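Local atomic coordinates of glutamine aminotransferase class-II domain protein (PDB entry 3MDN), a protein that probably acts as a glutamine amidotransferase of the class-II, Ntn-hydrolase type, taking ammonia from the side-chain amide of glutamine. Residues A49-R54 with A190-Q195; G58-V63 with W67-L72; N100-A105 with F111-Q116; R171-S176 with A200-D205; Q220-V225 with L245-E250. All coordinates share one frame; numbering follows the deposited sequence.

Contact 1: residues A49-R54 with A190-Q195; sequences AWYDAR and AFSDGQ
The ring of Y51 carries G194 on one face, with the CA of the glycine over the ring centre in a CH-pi contact. S192 OG and the carbonyl carbon of D193 approach the same ring obliquely. OG comes to 3.7 Å from Y51 CE1. The side chain of Y51 is turned with CG anti to its carbonyl carbon (chi1 -63°), which lays the ring across the turn at 192-195. G194 has positive phi (89°), and a CB on it would run into Y51 CE2. The turn is braced from within. G194 N donates to S192 OG over 2.9 Å in a fairly straight bond, an ST turn. Q195 N donates to D193 OD1, also over 2.9 Å, an Asx turn; this donor sits well above the carboxylate plane. S192 OG and D193 OD1 also bond to the backbone of T196. No hydrogen bond joins the two segments. Y51 OH lies 3.2 Å from S192 O, but its hydrogen bond is to R108 O. R108 NH2 in turn reaches D193 O. Strand 47-51 runs between strands 58-61 and 84-87 in one antiparallel sheet. Strand 185-192 runs between 109-114 and 197-203 in a second, and C110 of strand 109-114 also packs on Y51. The contact therefore joins the two large sheets near an end of each strand.

Contact 2: residues G58-V63 with W67-L72; sequences GLYRDV and WSDPNL
Y60 OH donates to D69 OD2 at 2.4 Å, a very short distance whose exact value is doubtful. The two side chains come from opposite directions, and OD2 meets the ring at its edge. Ring and carboxylate planes are 46° apart. Y60 reaches across because CG is anti to the backbone N (chi1 -175°). The other oxygen of D69 serves the helix: OD1 takes weak bonds from N71 N at 3.0 Å and from L72 N at 3.3 Å. Both oxygens are thus engaged, OD2 by the phenol and OD1, weakly, by the helix end.

Like charges also meet. D62 OD2 stands 3.8 Å from D69 OD2, with the carboxylates nearly perpendicular. The hydroxyl of Y60 and the helix N-terminus would probably ease this repulsion. D62 OD1 accepts from V63 N.

The apolar contact is with L72. L72 CB lies 3.9 Å from Y60 CE1, and L72 CD1 covers one face of the ring toward its rim. N71 CB sits at the ring edge in van der Waals contact, 3.4 Å from Y60 OH. The amide of N71 bonds to the backbone of R61 of the second subunit, so the contact is part of a subunit interface. D69 is a classic aspartate N-cap, followed by a proline in the first turn of helix 70-78, here tied to strand 58-61, outermost in the sheet within this chain.

Contact 3: residues N100-A105 with F111-Q116; sequences NCHPFA and FMHNGQ
F104 N donates to F111 O at 2.9 Å, a nearly straight bond (167°). The return bond, F111 N to F104 O, is weak at 3.0 Å. Together they make F104 and F111 an antiparallel hydrogen-bonded pair in the hairpin of strands 104-106 and 109-114. P103 CA also lies close to F111 O, at 3.2 Å. The peptide before P103 is cis, just ahead of the start of strand 104-106.

H102 packs along the second segment beyond the pair. Its CB touches M112 CB at 3.6 Å, and M112 CA sits at the ring edge, in plane. H102 CD2 lies 3.1 Å from H113 N. CG anti to the carbonyl carbon (chi1 -53°) turns the imidazole to this side. F104 CE2 stands over the centre of the same imidazole, 3.6 Å above it. H102 NE2 bonds to S145 OG of helix 144-154. M112, a selenomethionine, extends away toward L85 and H87 of the facing sheet, while its SE stays 4.4 Å from P103 CG.

F104 and F111 share one face of the sheet, and both meet F149 of helix 144-154. The sequence H113-N114-G115 matches the His-Asn-Gly motif that helps form the oxyanion hole in class-II amidotransferases, so the glutamine site is probably close by. The chemistry implies a division of labour. The straight F104 N to F111 O bond sets the register of the hairpin, while F104 over the imidazole of H102, M112 at its edge and S145 at its NE2 probably fix the rotation of that ring.

Contact 4: residues R171-S176 with A200-D205; sequences RLEGLS and ARYSSD
E173 and Y202 join helix 161-179 to strand 197-203, where a helix packs on the face of an antiparallel sheet, as in the layered alpha-beta-beta-alpha fold of Ntn hydrolases. E173 contributes the most buried surface. Its CG is anti to the backbone N (chi1 -174°) and the chain stays extended beyond, so the carboxylate reaches from the helix to the sheet. There Y202 OH donates to E173 OE1 at 2.5 Å. OE1 uses its syn lone pair and lies in the plane of the ring, at its edge. Carboxylate and ring are nearly coplanar, only 10° apart, though the side chains cross at about a right angle. Y202 CE2 is also close to OE1, at 3.2 Å. E173 OE2 forms a salt bridge with R177, one turn along the helix, so both oxygens are engaged. Replacing E173 by an alanine is likely to strip Y202 OH of its acceptor and R177 of its charged mate. M185 of strand 185-192 packs against both E173 and Y202. S204 OG turns to M185 N rather than to the glutamate. What S204 offers E173 is its CB, which lies 3.9 Å from OE1.

Contact 5: residues Q220-V225 with L245-E250; sequences QGWAVV and LTIGAE
I247 reaches from strand 243-248 toward W222 and V224, and its branches part at CB. CG2, anti to the backbone N, goes to the indole. It lies 3.6 Å from W222 CD1 and 3.9 Å from W222 CG, approaching the ring obliquely. The other branch leaves through CG1, which stands anti to the carbonyl carbon (chi1 -61°), and leads to CD1. This tip meets V224 CG2 at 3.8 Å and W222 CB at 4.0 Å. One isoleucine fills the space between two side chains that point the same way from strand 221-225. V224 CG2 has a second partner, L245 CD2, which it meets tip to tip at 4.0 Å. A glycine in place of I247 would probably open a gap between strand 243-248 and the side chains of W222 and V224 and let the indole shift.

No hydrogen bond crosses the contact. The strand axes pass 9.2 Å apart, too far for backbone pairing, and run roughly antiparallel at 152°. Y215 meets the indole edge-to-face, and A252 of strand 251-256 packs on it. L197 and A199 of strand 197-203 continue the apolar layer at V224. A G1 beta bulge at Q220 and G221 starts the strand. Strands 221-225 and 243-248 belong to different antiparallel sheets, and the aliphatic and indole side chains that meet between them form part of the core of a two-layer beta sandwich, the central feature of the Ntn-hydrolase fold.

Contacts 2, 3 and 5 are buried, contacts 1 and 4 only partly so. Contact 3 lies closest to the chain centre and pairs strands within one sheet, while contact 2 is the farthest out, at a subunit interface. Contacts 1 and 5 bridge the two large antiparallel sheets, contact 5 with apolar groups alone, aliphatic branches and an indole, contact 1 with an aromatic ring on a polar turn. M112 N of contact 3 bonds to A190 O of contact 1. Contact 4 ties a helix to the sheet of contact 3 through a carboxylate, across the chain's centre from contacts 1 and 2. Contact 2 also uses a tyrosine and an acid. It meets contact 1 at W50-G58.

Contact 1: residues A49-R54 with A190-Q195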
# COMPACT_ATOMS: atom_id res chain seq x y z
N ALA D 49 11.54 -4.49 13.99
CA ALA D 49 12.36 -5.69 13.91
C ALA D 49 12.26 -6.42 15.24
O ALA D 49 12.45 -5.80 16.27
CB ALA D 49 13.84 -5.31 13.59
N TRP D 50 11.95 -7.72 15.24
CA TRP D 50 11.79 -8.41 16.54
C TRP D 50 12.37 -9.81 16.51
O TRP D 50 12.36 -10.46 15.46
CB TRP D 50 10.31 -8.43 17.00
CG TRP D 50 9.48 -9.53 16.34
CD1 TRP D 50 9.21 -10.77 16.83
CD2 TRP D 50 8.84 -9.46 15.06
NE1 TRP D 50 8.46 -11.50 15.94
CE2 TRP D 50 8.20 -10.71 14.84
CE3 TRP D 50 8.75 -8.48 14.07
CZ2 TRP D 50 7.47 -10.99 13.68
CZ3 TRP D 50 8.01 -8.77 12.89
CH2 TRP D 50 7.39 -10.00 12.72
N TYR D 51 12.84 -10.29 17.65
CA TYR D 51 13.34 -11.65 17.78
C TYR D 51 12.34 -12.46 18.58
O TYR D 51 11.82 -12.02 19.62
CB TYR D 51 14.72 -11.70 18.52
CG TYR D 51 15.81 -10.97 17.77
CD1 TYR D 51 16.05 -9.62 18.00
CD2 TYR D 51 16.60 -11.64 16.83
CE1 TYR D 51 17.05 -8.94 17.30
CE2 TYR D 51 17.60 -10.98 16.14
CZ TYR D 51 17.82 -9.63 16.39
OH TYR D 51 18.79 -8.96 15.69
N ASP D 52 12.16 -13.69 18.16
CA ASP D 52 11.22 -14.55 18.80
C ASP D 52 11.82 -15.93 18.69
O ASP D 52 12.67 -16.30 19.49
CB ASP D 52 9.87 -14.49 18.05
CG ASP D 52 8.74 -15.22 18.79
OD1 ASP D 52 8.97 -15.74 19.92
OD2 ASP D 52 7.61 -15.27 18.26
N ALA D 53 11.46 -16.64 17.62
CA ALA D 53 11.81 -18.05 17.51
C ALA D 53 13.09 -18.30 16.73
O ALA D 53 13.65 -19.40 16.78
CB ALA D 53 10.63 -18.86 16.84
N ARG D 54 13.54 -17.32 15.97
CA ARG D 54 14.63 -17.59 15.06
C ARG D 54 15.83 -16.76 15.45
O ARG D 54 15.69 -15.70 16.07
CB ARG D 54 14.21 -17.29 13.62
CG ARG D 54 12.96 -18.03 13.08
CD ARG D 54 13.16 -18.25 11.59
NE ARG D 54 11.98 -18.71 10.85
CZ ARG D 54 11.60 -19.99 10.70
NH1 ARG D 54 12.28 -20.95 11.30
NH2 ARG D 54 10.52 -20.29 9.97
N ALA D 190 20.19 2.36 17.27
CA ALA D 190 19.99 1.15 18.09
C ALA D 190 20.18 -0.05 17.21
O ALA D 190 19.87 -0.00 16.01
CB ALA D 190 18.59 1.12 18.71
N PHE D 191 20.73 -1.12 17.77
CA PHE D 191 21.09 -2.27 16.97
C PHE D 191 21.27 -3.51 17.87
O PHE D 191 21.51 -3.36 19.05
CB PHE D 191 22.30 -2.01 16.04
CG PHE D 191 23.53 -1.49 16.74
CD1 PHE D 191 23.65 -0.15 17.11
CD2 PHE D 191 24.60 -2.34 17.01
CE1 PHE D 191 24.79 0.31 17.76
CE2 PHE D 191 25.75 -1.88 17.65
CZ PHE D 191 25.86 -0.57 18.01
N SER D 192 21.09 -4.71 17.31
CA SER D 192 21.06 -5.96 18.10
C SER D 192 21.54 -7.14 17.29
O SER D 192 21.40 -7.17 16.05
CB SER D 192 19.64 -6.28 18.57
OG SER D 192 19.60 -7.40 19.47
N ASP D 193 22.05 -8.15 17.99
CA ASP D 193 22.37 -9.43 17.34
C ASP D 193 21.37 -10.46 17.80
O ASP D 193 21.54 -11.63 17.55
CB ASP D 193 23.79 -9.90 17.69
CG ASP D 193 24.05 -9.93 19.21
OD1 ASP D 193 23.08 -9.75 20.00
OD2 ASP D 193 25.22 -10.11 19.61
N GLY D 194 20.31 -10.02 18.48
CA GLY D 194 19.32 -10.96 18.97
C GLY D 194 19.60 -11.51 20.34
O GLY D 194 18.77 -12.23 20.89
N GLN D 195 20.76 -11.18 20.91
CA GLN D 195 21.08 -11.48 22.31
C GLN D 195 21.37 -10.23 23.17
O GLN D 195 20.93 -10.13 24.33
CB GLN D 195 22.28 -12.43 22.37
CG GLN D 195 21.92 -13.93 22.20
CD GLN D 195 21.95 -14.65 23.57
OE1 GLN D 195 22.99 -15.21 23.99
NE2 GLN D 195 20.83 -14.60 24.30

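Contact 2: residues G58-V63 with W67-L72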
# COMPACT_ATOMS: atom_id res chain seq x y z
N GLY D 58 12.41 -11.14 12.88
CA GLY D 58 11.29 -10.79 12.00
C GLY D 58 11.41 -9.31 11.66
O GLY D 58 11.82 -8.51 12.50
N LEU D 59 11.06 -8.94 10.43
CA LEU D 59 11.12 -7.55 9.98
C LEU D 59 9.80 -7.09 9.30
O LEU D 59 9.35 -7.71 8.34
CB LEU D 59 12.30 -7.37 9.03
CG LEU D 59 12.61 -5.95 8.57
CD1 LEU D 59 13.02 -5.06 9.77
CD2 LEU D 59 13.70 -5.96 7.50
N TYR D 60 9.16 -6.04 9.83
CA TYR D 60 7.93 -5.52 9.25
C TYR D 60 8.13 -4.04 8.99
O TYR D 60 8.47 -3.29 9.90
CB TYR D 60 6.71 -5.73 10.18
CG TYR D 60 5.37 -5.30 9.55
CD1 TYR D 60 5.15 -3.97 9.16
CD2 TYR D 60 4.34 -6.21 9.34
CE1 TYR D 60 3.96 -3.56 8.59
CE2 TYR D 60 3.13 -5.81 8.76
CZ TYR D 60 2.95 -4.48 8.39
OH TYR D 60 1.77 -4.07 7.81
N ARG D 61 7.93 -3.63 7.75
CA ARG D 61 8.02 -2.23 7.38
C ARG D 61 7.17 -1.87 6.15
O ARG D 61 7.09 -2.61 5.17
CB ARG D 61 9.46 -1.80 7.16
CG ARG D 61 10.30 -2.80 6.43
CD ARG D 61 11.77 -2.41 6.50
NE ARG D 61 12.47 -2.94 5.33
CZ ARG D 61 13.65 -2.54 4.88
NH1 ARG D 61 14.30 -1.57 5.50
NH2 ARG D 61 14.17 -3.11 3.80
N ASP D 62 6.55 -0.70 6.24
CA ASP D 62 5.63 -0.25 5.24
C ASP D 62 5.67 1.26 5.31
O ASP D 62 6.27 1.81 6.23
CB ASP D 62 4.23 -0.75 5.59
CG ASP D 62 3.45 -1.16 4.38
OD1 ASP D 62 3.70 -0.58 3.30
OD2 ASP D 62 2.60 -2.07 4.52
N VAL D 63 5.02 1.93 4.36
CA VAL D 63 5.00 3.40 4.36
C VAL D 63 3.77 3.98 5.06
O VAL D 63 3.46 5.16 4.94
CB VAL D 63 5.16 4.00 2.95
CG1 VAL D 63 6.59 3.80 2.42
CG2 VAL D 63 4.11 3.43 1.99
N TRP D 67 -1.02 3.86 12.83
CA TRP D 67 -2.47 4.02 12.89
C TRP D 67 -3.22 3.75 11.58
O TRP D 67 -4.40 3.39 11.60
CB TRP D 67 -2.82 5.42 13.43
N SER D 68 -2.56 3.91 10.44
CA SER D 68 -3.23 3.64 9.15
C SER D 68 -3.05 2.21 8.67
O SER D 68 -3.64 1.81 7.66
CB SER D 68 -2.73 4.59 8.05
OG SER D 68 -2.66 5.93 8.49
N ASP D 69 -2.21 1.44 9.37
CA ASP D 69 -1.93 0.05 8.98
C ASP D 69 -2.51 -0.95 9.99
O ASP D 69 -1.89 -1.22 11.00
CB ASP D 69 -0.42 -0.17 8.84
CG ASP D 69 -0.09 -1.50 8.21
OD1 ASP D 69 -1.02 -2.29 7.94
OD2 ASP D 69 1.10 -1.75 7.95
N PRO D 70 -3.71 -1.50 9.70
CA PRO D 70 -4.33 -2.51 10.57
C PRO D 70 -3.52 -3.82 10.64
O PRO D 70 -3.64 -4.57 11.61
CB PRO D 70 -5.70 -2.74 9.93
CG PRO D 70 -5.54 -2.30 8.51
CD PRO D 70 -4.51 -1.22 8.49
N ASN D 71 -2.72 -4.11 9.62
CA ASN D 71 -1.85 -5.27 9.70
C ASN D 71 -0.75 -5.06 10.75
O ASN D 71 -0.55 -5.92 11.62
CB ASN D 71 -1.25 -5.61 8.34
CG ASN D 71 -2.30 -6.00 7.32
OD1 ASN D 71 -3.33 -6.59 7.65
ND2 ASN D 71 -2.05 -5.67 6.07
N LEU D 72 -0.07 -3.92 10.69
CA LEU D 72 0.93 -3.58 11.71
C LEU D 72 0.27 -3.53 13.09
O LEU D 72 0.81 -4.05 14.08
CB LEU D 72 1.64 -2.26 11.39
CG LEU D 72 2.75 -1.84 12.39
CD1 LEU D 72 3.63 -3.01 12.85
CD2 LEU D 72 3.65 -0.71 11.83

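Contact 3: residues N100-A105 with F111-Q116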
# COMPACT_ATOMS: atom_id res chain seq x y z
N ASN D 100 13.68 2.30 2.07
CA ASN D 100 14.30 3.41 2.81
C ASN D 100 13.74 3.57 4.26
O ASN D 100 13.95 4.61 4.92
CB ASN D 100 14.13 4.72 2.01
CG ASN D 100 15.01 4.79 0.73
OD1 ASN D 100 15.04 5.83 0.05
ND2 ASN D 100 15.71 3.71 0.40
N CYS D 101 13.06 2.53 4.76
CA CYS D 101 12.52 2.54 6.14
C CYS D 101 13.40 1.72 7.09
O CYS D 101 13.94 0.69 6.70
CB CYS D 101 11.08 1.99 6.17
SG CYS D 101 9.84 3.06 5.38
N HIS D 102 13.52 2.17 8.34
CA HIS D 102 14.27 1.37 9.32
C HIS D 102 13.24 0.47 10.00
O HIS D 102 12.04 0.65 9.79
CB HIS D 102 14.94 2.24 10.35
CG HIS D 102 15.80 3.33 9.79
ND1 HIS D 102 15.40 4.17 8.76
CD2 HIS D 102 17.03 3.75 10.16
CE1 HIS D 102 16.35 5.05 8.52
NE2 HIS D 102 17.34 4.83 9.37
N PRO D 103 13.68 -0.54 10.73
CA PRO D 103 15.04 -1.04 10.83
C PRO D 103 15.48 -1.71 9.53
O PRO D 103 14.66 -1.92 8.63
CB PRO D 103 14.94 -2.09 11.95
CG PRO D 103 13.65 -1.80 12.64
CD PRO D 103 12.76 -1.32 11.56
N PHE D 104 16.78 -1.94 9.45
CA PHE D 104 17.44 -2.76 8.44
C PHE D 104 17.89 -4.06 9.13
O PHE D 104 18.04 -4.13 10.34
CB PHE D 104 18.64 -2.00 7.86
CG PHE D 104 18.25 -0.68 7.20
CD1 PHE D 104 17.72 -0.66 5.90
CD2 PHE D 104 18.36 0.53 7.89
CE1 PHE D 104 17.34 0.54 5.29
CE2 PHE D 104 18.00 1.73 7.29
CZ PHE D 104 17.49 1.73 5.98
N ALA D 105 18.03 -5.13 8.36
CA ALA D 105 18.41 -6.41 8.96
C ALA D 105 19.24 -7.16 7.96
O ALA D 105 18.99 -7.08 6.75
CB ALA D 105 17.14 -7.24 9.30
N PHE D 111 19.14 -2.99 12.85
CA PHE D 111 19.79 -1.70 13.03
C PHE D 111 18.83 -0.59 12.62
O PHE D 111 18.12 -0.71 11.65
CB PHE D 111 21.04 -1.69 12.14
CG PHE D 111 21.86 -0.43 12.20
CD1 PHE D 111 21.53 0.67 11.42
CD2 PHE D 111 22.98 -0.37 13.02
CE1 PHE D 111 22.29 1.82 11.47
CE2 PHE D 111 23.75 0.78 13.08
CZ PHE D 111 23.41 1.88 12.31
N MSE D 112 18.80 0.48 13.39
CA MSE D 112 18.07 1.69 13.02
C MSE D 112 18.82 2.95 13.51
O MSE D 112 19.60 2.89 14.46
CB MSE D 112 16.63 1.67 13.53
CG MSE D 112 16.47 1.52 15.00
SE MSE D 112 14.57 1.46 15.43
CE MSE D 112 14.84 1.22 17.37
N HIS D 113 18.59 4.06 12.82
CA HIS D 113 19.42 5.22 12.94
C HIS D 113 18.52 6.45 12.77
O HIS D 113 17.67 6.50 11.90
CB HIS D 113 20.53 5.17 11.87
CG HIS D 113 21.09 6.51 11.48
ND1 HIS D 113 21.93 7.24 12.29
CD2 HIS D 113 20.96 7.23 10.33
CE1 HIS D 113 22.27 8.37 11.68
NE2 HIS D 113 21.69 8.38 10.49
N ASN D 114 18.73 7.41 13.64
CA ASN D 114 18.14 8.73 13.61
C ASN D 114 19.32 9.70 13.36
O ASN D 114 20.35 9.62 14.06
CB ASN D 114 17.48 8.97 14.99
CG ASN D 114 16.48 10.09 14.99
OD1 ASN D 114 15.82 10.33 16.01
ND2 ASN D 114 16.35 10.80 13.88
N GLY D 115 19.17 10.57 12.37
CA GLY D 115 20.13 11.65 12.09
C GLY D 115 20.46 11.72 10.59
O GLY D 115 19.63 11.38 9.75
N GLN D 116 21.68 12.12 10.27
CA GLN D 116 22.06 12.30 8.88
C GLN D 116 23.56 12.34 8.74
O GLN D 116 24.29 12.66 9.67
CB GLN D 116 21.51 13.63 8.38
CG GLN D 116 22.07 14.86 9.13
CD GLN D 116 21.72 16.17 8.44
OE1 GLN D 116 22.24 16.48 7.35
NE2 GLN D 116 20.84 16.95 9.06

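Contact 4: residues R171-S176 with A200-D205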
# COMPACT_ATOMS: atom_id res chain seq x y z
N ARG D 171 34.69 6.68 8.64
CA ARG D 171 34.72 6.65 7.18
C ARG D 171 33.66 7.57 6.56
O ARG D 171 33.96 8.36 5.65
CB ARG D 171 34.53 5.22 6.71
CG ARG D 171 35.83 4.52 6.45
CD ARG D 171 36.21 4.72 4.94
NE ARG D 171 36.08 3.50 4.13
CZ ARG D 171 35.89 2.29 4.63
NH1 ARG D 171 35.80 2.12 5.95
NH2 ARG D 171 35.81 1.24 3.83
N LEU D 172 32.42 7.49 7.05
CA LEU D 172 31.37 8.33 6.45
C LEU D 172 31.54 9.80 6.79
O LEU D 172 31.24 10.68 5.97
CB LEU D 172 29.98 7.85 6.86
CG LEU D 172 29.40 6.65 6.10
CD1 LEU D 172 28.10 6.20 6.74
CD2 LEU D 172 29.18 7.00 4.65
N GLU D 173 32.02 10.07 8.00
CA GLU D 173 32.26 11.44 8.38
C GLU D 173 33.37 12.05 7.54
O GLU D 173 33.29 13.23 7.15
CB GLU D 173 32.56 11.56 9.89
CG GLU D 173 32.70 12.98 10.37
CD GLU D 173 33.05 13.12 11.84
OE1 GLU D 173 32.44 12.47 12.72
OE2 GLU D 173 33.95 13.95 12.13
N GLY D 174 34.41 11.26 7.26
CA GLY D 174 35.49 11.71 6.36
C GLY D 174 34.99 12.02 4.95
O GLY D 174 35.39 13.03 4.34
N LEU D 175 34.11 11.17 4.42
CA LEU D 175 33.59 11.44 3.08
C LEU D 175 32.74 12.71 3.12
O LEU D 175 32.73 13.49 2.16
CB LEU D 175 32.77 10.27 2.56
CG LEU D 175 33.57 9.06 2.06
CD1 LEU D 175 32.69 7.77 2.06
CD2 LEU D 175 34.15 9.36 0.70
N SER D 176 32.02 12.92 4.23
CA SER D 176 31.22 14.14 4.36
C SER D 176 32.13 15.37 4.41
O SER D 176 31.91 16.33 3.68
CB SER D 176 30.29 14.07 5.57
OG SER D 176 29.60 15.30 5.71
N ALA D 200 24.01 3.80 20.41
CA ALA D 200 25.13 4.73 20.43
C ALA D 200 24.59 6.10 20.07
O ALA D 200 23.57 6.22 19.42
CB ALA D 200 26.23 4.30 19.46
N ARG D 201 25.28 7.13 20.53
CA ARG D 201 24.93 8.52 20.24
C ARG D 201 26.21 9.27 20.01
O ARG D 201 27.14 9.19 20.82
CB ARG D 201 24.13 9.14 21.39
CG ARG D 201 23.68 10.59 21.17
CD ARG D 201 22.97 11.13 22.41
NE ARG D 201 22.41 12.47 22.23
CZ ARG D 201 22.00 13.24 23.23
NH1 ARG D 201 22.11 12.82 24.48
NH2 ARG D 201 21.49 14.45 22.97
N TYR D 202 26.27 9.97 18.87
CA TYR D 202 27.46 10.72 18.49
C TYR D 202 27.12 11.84 17.50
O TYR D 202 26.20 11.73 16.71
CB TYR D 202 28.49 9.75 17.87
CG TYR D 202 29.61 10.49 17.16
CD1 TYR D 202 30.63 11.10 17.89
CD2 TYR D 202 29.57 10.67 15.79
CE1 TYR D 202 31.63 11.84 17.25
CE2 TYR D 202 30.56 11.39 15.13
CZ TYR D 202 31.59 11.97 15.88
OH TYR D 202 32.58 12.68 15.22
N SER D 203 27.88 12.93 17.53
CA SER D 203 27.72 14.00 16.53
C SER D 203 29.07 14.66 16.23
O SER D 203 29.92 14.79 17.12
CB SER D 203 26.75 15.08 17.05
OG SER D 203 26.63 16.15 16.10
N SER D 204 29.25 15.14 15.01
CA SER D 204 30.43 15.93 14.71
C SER D 204 30.32 17.37 15.24
O SER D 204 31.29 18.12 15.15
CB SER D 204 30.68 15.97 13.21
OG SER D 204 29.50 16.41 12.57
N ASP D 205 29.14 17.76 15.74
CA ASP D 205 28.98 19.11 16.33
C ASP D 205 28.33 19.01 17.72
O ASP D 205 28.38 17.94 18.33
CB ASP D 205 28.28 20.13 15.38
CG ASP D 205 26.81 19.73 14.98
OD1 ASP D 205 26.26 20.39 14.06
OD2 ASP D 205 26.20 18.81 15.57

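Contact 5: residues Q220-V225 with L245-E250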
# COMPACT_ATOMS: atom_id res chain seq x y z
N GLN D 220 9.52 -5.46 33.31
CA GLN D 220 10.66 -6.35 33.63
C GLN D 220 11.65 -6.50 32.44
O GLN D 220 12.00 -7.59 32.00
CB GLN D 220 10.16 -7.70 34.21
CG GLN D 220 9.15 -7.43 35.34
CD GLN D 220 8.69 -8.65 36.12
OE1 GLN D 220 8.12 -9.58 35.55
NE2 GLN D 220 8.92 -8.64 37.42
N GLY D 221 12.10 -5.35 31.94
CA GLY D 221 13.10 -5.27 30.90
C GLY D 221 13.44 -3.80 30.65
O GLY D 221 12.78 -2.90 31.17
N TRP D 222 14.46 -3.57 29.84
CA TRP D 222 14.95 -2.22 29.52
C TRP D 222 14.33 -1.62 28.26
O TRP D 222 14.22 -2.28 27.23
CB TRP D 222 16.46 -2.29 29.30
CG TRP D 222 17.24 -2.66 30.54
CD1 TRP D 222 17.50 -3.91 30.99
CD2 TRP D 222 17.85 -1.76 31.47
NE1 TRP D 222 18.22 -3.87 32.15
CE2 TRP D 222 18.47 -2.56 32.47
CE3 TRP D 222 17.94 -0.37 31.56
CZ2 TRP D 222 19.18 -2.00 33.55
CZ3 TRP D 222 18.66 0.20 32.68
CH2 TRP D 222 19.27 -0.62 33.64
N ALA D 223 13.96 -0.35 28.33
CA ALA D 223 13.54 0.41 27.16
C ALA D 223 14.61 1.43 26.83
O ALA D 223 15.24 1.98 27.73
CB ALA D 223 12.18 1.10 27.40
N VAL D 224 14.81 1.71 25.54
CA VAL D 224 15.71 2.73 25.05
C VAL D 224 14.92 3.48 23.97
O VAL D 224 14.32 2.87 23.11
CB VAL D 224 16.96 2.11 24.37
CG1 VAL D 224 17.99 3.20 24.06
CG2 VAL D 224 17.59 1.01 25.26
N VAL D 225 14.94 4.79 24.00
CA VAL D 225 14.04 5.57 23.19
C VAL D 225 14.73 6.86 22.74
O VAL D 225 15.72 7.30 23.34
CB VAL D 225 12.80 5.96 23.99
CG1 VAL D 225 11.99 4.74 24.36
CG2 VAL D 225 13.22 6.72 25.26
N LEU D 245 25.81 2.35 24.75
CA LEU D 245 25.12 1.63 25.78
C LEU D 245 25.04 0.17 25.35
O LEU D 245 24.79 -0.12 24.17
CB LEU D 245 23.70 2.18 25.90
CG LEU D 245 22.72 1.51 26.85
CD1 LEU D 245 23.15 1.79 28.32
CD2 LEU D 245 21.28 2.01 26.58
N THR D 246 25.23 -0.74 26.28
CA THR D 246 25.16 -2.17 25.98
C THR D 246 24.23 -2.78 27.03
O THR D 246 24.47 -2.61 28.23
CB THR D 246 26.56 -2.83 26.08
OG1 THR D 246 27.43 -2.32 25.04
CG2 THR D 246 26.47 -4.37 26.01
N ILE D 247 23.18 -3.45 26.57
CA ILE D 247 22.27 -4.18 27.44
C ILE D 247 22.24 -5.65 27.06
O ILE D 247 21.81 -6.03 25.94
CB ILE D 247 20.85 -3.59 27.40
CG1 ILE D 247 20.89 -2.12 27.91
CG2 ILE D 247 19.94 -4.42 28.34
CD1 ILE D 247 19.78 -1.26 27.36
N GLY D 248 22.71 -6.48 27.98
CA GLY D 248 22.81 -7.91 27.70
C GLY D 248 22.75 -8.74 28.96
O GLY D 248 22.11 -8.36 29.94
N ALA D 249 23.46 -9.86 28.95
CA ALA D 249 23.34 -10.85 30.03
C ALA D 249 23.83 -10.32 31.37
O ALA D 249 23.48 -10.88 32.41
CB ALA D 249 24.06 -12.12 29.66
N GLU D 250 24.63 -9.25 31.36
CA GLU D 250 25.16 -8.63 32.59
C GLU D 250 24.31 -7.47 33.16
O GLU D 250 24.55 -7.03 34.28
CB GLU D 250 26.61 -8.16 32.38